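Local coordinates for protein of unknown function with a Fic domain (Bacteroides thetaiotaomicron VPI-5482, PDB 3CUC) that is of unknown function but contains a Fic domain, placing it in the largely helical Fic/DOC family, at residues 182-187 with 250-255. Numbering follows the deposited sequence.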
loop_
_atom_site.group_PDB
_atom_site.type_symbol
_atom_site.label_atom_id
_atom_site.label_comp_id
_atom_site.label_asym_id
_atom_site.label_seq_id
_atom_site.Cartn_x
_atom_site.Cartn_y
_atom_site.Cartn_z
ATOM N N ALA A 182 -4.052 0.909 -9.336
ATOM C CA ALA A 182 -3.368 0.807 -8.052
ATOM C C ALA A 182 -1.931 1.298 -8.176
ATOM O O ALA A 182 -1.468 2.070 -7.342
ATOM C CB ALA A 182 -3.397 -0.625 -7.535
ATOM N N ALA A 183 -1.235 0.863 -9.222
ATOM C CA ALA A 183 0.158 1.265 -9.434
ATOM C C ALA A 183 0.277 2.771 -9.589
ATOM O O ALA A 183 1.153 3.388 -8.996
ATOM C CB ALA A 183 0.738 0.567 -10.654
ATOM N N LEU A 184 -0.620 3.357 -10.375
ATOM C CA LEU A 184 -0.565 4.788 -10.665
ATOM C C LEU A 184 -0.987 5.624 -9.462
ATOM O O LEU A 184 -0.413 6.685 -9.224
ATOM C CB LEU A 184 -1.420 5.124 -11.891
ATOM C CG LEU A 184 -1.043 6.357 -12.720
ATOM C CD1 LEU A 184 0.464 6.468 -12.957
ATOM C CD2 LEU A 184 -1.778 6.305 -14.050
ATOM N N LEU A 185 -1.973 5.144 -8.701
ATOM C CA LEU A 185 -2.359 5.788 -7.436
ATOM C C LEU A 185 -1.191 5.819 -6.443
ATOM O O LEU A 185 -0.923 6.849 -5.821
ATOM C CB LEU A 185 -3.565 5.079 -6.800
ATOM C CG LEU A 185 -4.073 5.625 -5.454
ATOM C CD1 LEU A 185 -4.380 7.116 -5.544
ATOM C CD2 LEU A 185 -5.293 4.857 -4.974
ATOM N N HIS A 186 -0.516 4.682 -6.295
ATOM C CA HIS A 186 0.661 4.569 -5.436
ATOM C C HIS A 186 1.728 5.562 -5.871
ATOM O O HIS A 186 2.260 6.324 -5.057
ATOM C CB HIS A 186 1.214 3.143 -5.515
ATOM C CG HIS A 186 2.468 2.919 -4.725
ATOM N ND1 HIS A 186 3.626 3.635 -4.937
ATOM C CD2 HIS A 186 2.751 2.030 -3.745
ATOM C CE1 HIS A 186 4.560 3.210 -4.108
ATOM N NE2 HIS A 186 4.057 2.234 -3.375
ATOM N N TYR A 187 2.030 5.559 -7.164
ATOM C CA TYR A 187 3.129 6.365 -7.683
ATOM C C TYR A 187 2.886 7.856 -7.515
ATOM O O TYR A 187 3.728 8.565 -6.972
ATOM C CB TYR A 187 3.394 6.063 -9.155
ATOM C CG TYR A 187 4.631 6.773 -9.639
ATOM C CD1 TYR A 187 5.896 6.268 -9.353
ATOM C CD2 TYR A 187 4.540 7.971 -10.340
ATOM C CE1 TYR A 187 7.039 6.921 -9.773
ATOM C CE2 TYR A 187 5.674 8.636 -10.765
ATOM C CZ TYR A 187 6.925 8.110 -10.480
ATOM O OH TYR A 187 8.058 8.772 -10.910
ATOM N N ALA A 250 2.282 11.795 -13.618
ATOM C CA ALA A 250 2.928 10.662 -14.282
ATOM C C ALA A 250 1.885 9.792 -14.983
ATOM O O ALA A 250 0.862 9.442 -14.390
ATOM C CB ALA A 250 3.712 9.836 -13.277
ATOM N N THR A 251 2.150 9.450 -16.243
ATOM C CA THR A 251 1.222 8.647 -17.040
ATOM C C THR A 251 1.477 7.167 -16.807
ATOM O O THR A 251 2.505 6.782 -16.246
ATOM C CB THR A 251 1.377 8.919 -18.541
ATOM O OG1 THR A 251 2.618 8.363 -19.002
ATOM C CG2 THR A 251 1.330 10.414 -18.821
ATOM N N LEU A 252 0.548 6.335 -17.263
ATOM C CA LEU A 252 0.678 4.888 -17.107
ATOM C C LEU A 252 1.952 4.376 -17.797
ATOM O O LEU A 252 2.682 3.551 -17.242
ATOM C CB LEU A 252 -0.565 4.176 -17.658
ATOM C CG LEU A 252 -0.739 2.699 -17.302
ATOM C CD1 LEU A 252 -0.785 2.510 -15.794
ATOM C CD2 LEU A 252 -1.997 2.142 -17.941
ATOM N N ASN A 253 2.226 4.891 -18.993
ATOM C CA ASN A 253 3.381 4.452 -19.774
ATOM C C ASN A 253 4.710 4.860 -19.141
ATOM O O ASN A 253 5.728 4.199 -19.355
ATOM C CB ASN A 253 3.295 4.975 -21.213
ATOM C CG ASN A 253 2.168 4.321 -22.013
ATOM O OD1 ASN A 253 2.123 4.422 -23.239
ATOM N ND2 ASN A 253 1.256 3.647 -21.320
ATOM N N ASP A 254 4.698 5.950 -18.375
ATOM C CA ASP A 254 5.871 6.358 -17.601
ATOM C C ASP A 254 6.224 5.340 -16.513
ATOM O O ASP A 254 7.408 5.069 -16.282
ATOM C CB ASP A 254 5.651 7.729 -16.945
ATOM C CG ASP A 254 5.567 8.868 -17.953
ATOM O OD1 ASP A 254 6.102 8.728 -19.073
ATOM O OD2 ASP A 254 4.968 9.913 -17.614
ATOM N N ILE A 255 5.200 4.778 -15.860
ATOM C CA ILE A 255 5.406 3.911 -14.690
ATOM C C ILE A 255 5.296 2.408 -14.986
ATOM O O ILE A 255 5.096 1.600 -14.071
ATOM C CB ILE A 255 4.453 4.290 -13.510
ATOM C CG1 ILE A 255 2.988 3.914 -13.797
ATOM C CG2 ILE A 255 4.562 5.778 -13.202
ATOM C CD1 ILE A 255 2.167 3.671 -12.533
#
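Ile255 makes the main apolar contact, with its two branches meeting different residues of helix 178-192. Its CD1 reaches the helix backbone, 3.5 Å from Leu184 CA. It also touches the Ala183 methyl, with Ile255 CD1 3.9 Å from Ala183 CB. Leu184 CD1 lies against the same delta methyl, and these two side chains cross at about a right angle. The other methyl branch of Leu184 turns to Leu252, with CD2 4.3 Å from Leu252 CD1. With chi1 at -153°, Leu184 CG swings roughly opposite the backbone N, and its methyls extend toward the loop.

The aromatic contact is a CH-pi interaction. Ile255 CG2 sits over one face of the Tyr187 ring, 3.8 Å from the ring centroid and 18° off the normal. Ala250 CB approaches the same ring obliquely, 3.4 Å from Tyr187 CE2. The phenol oxygen is held by hydrogen bonds to Asp237 and Arg191, which probably help hold the ring in place.

Segment 182-187 is part of helix 178-192, one of the helices of this Fic/DOC-family protein. Segment 250-255 lies in the loop between helices 244-248 and 256-277, and Ile255 is the N-cap residue of the latter. The contact seats the connection between these two helices on helix 178-192. Ala183 also packs on helix 256-277, and Tyr187 on helix 226-240.

No hydrogen bond joins the two segments. Thr251 and Asp254 bond to each other within the loop. Thr251 OG1 accepts from Asp254 N at 3.2 Å, forming an ST motif. In return, Thr251 N donates to Asp254 OD2 at 3.2 Å, from above the carboxylate plane. This pair of bonds braces the turn that leads into Ile255. Ala250 O lies beside Leu184 CD1 and accepts a hydrogen bond from Arg188 NH2, on the same helix as Leu184.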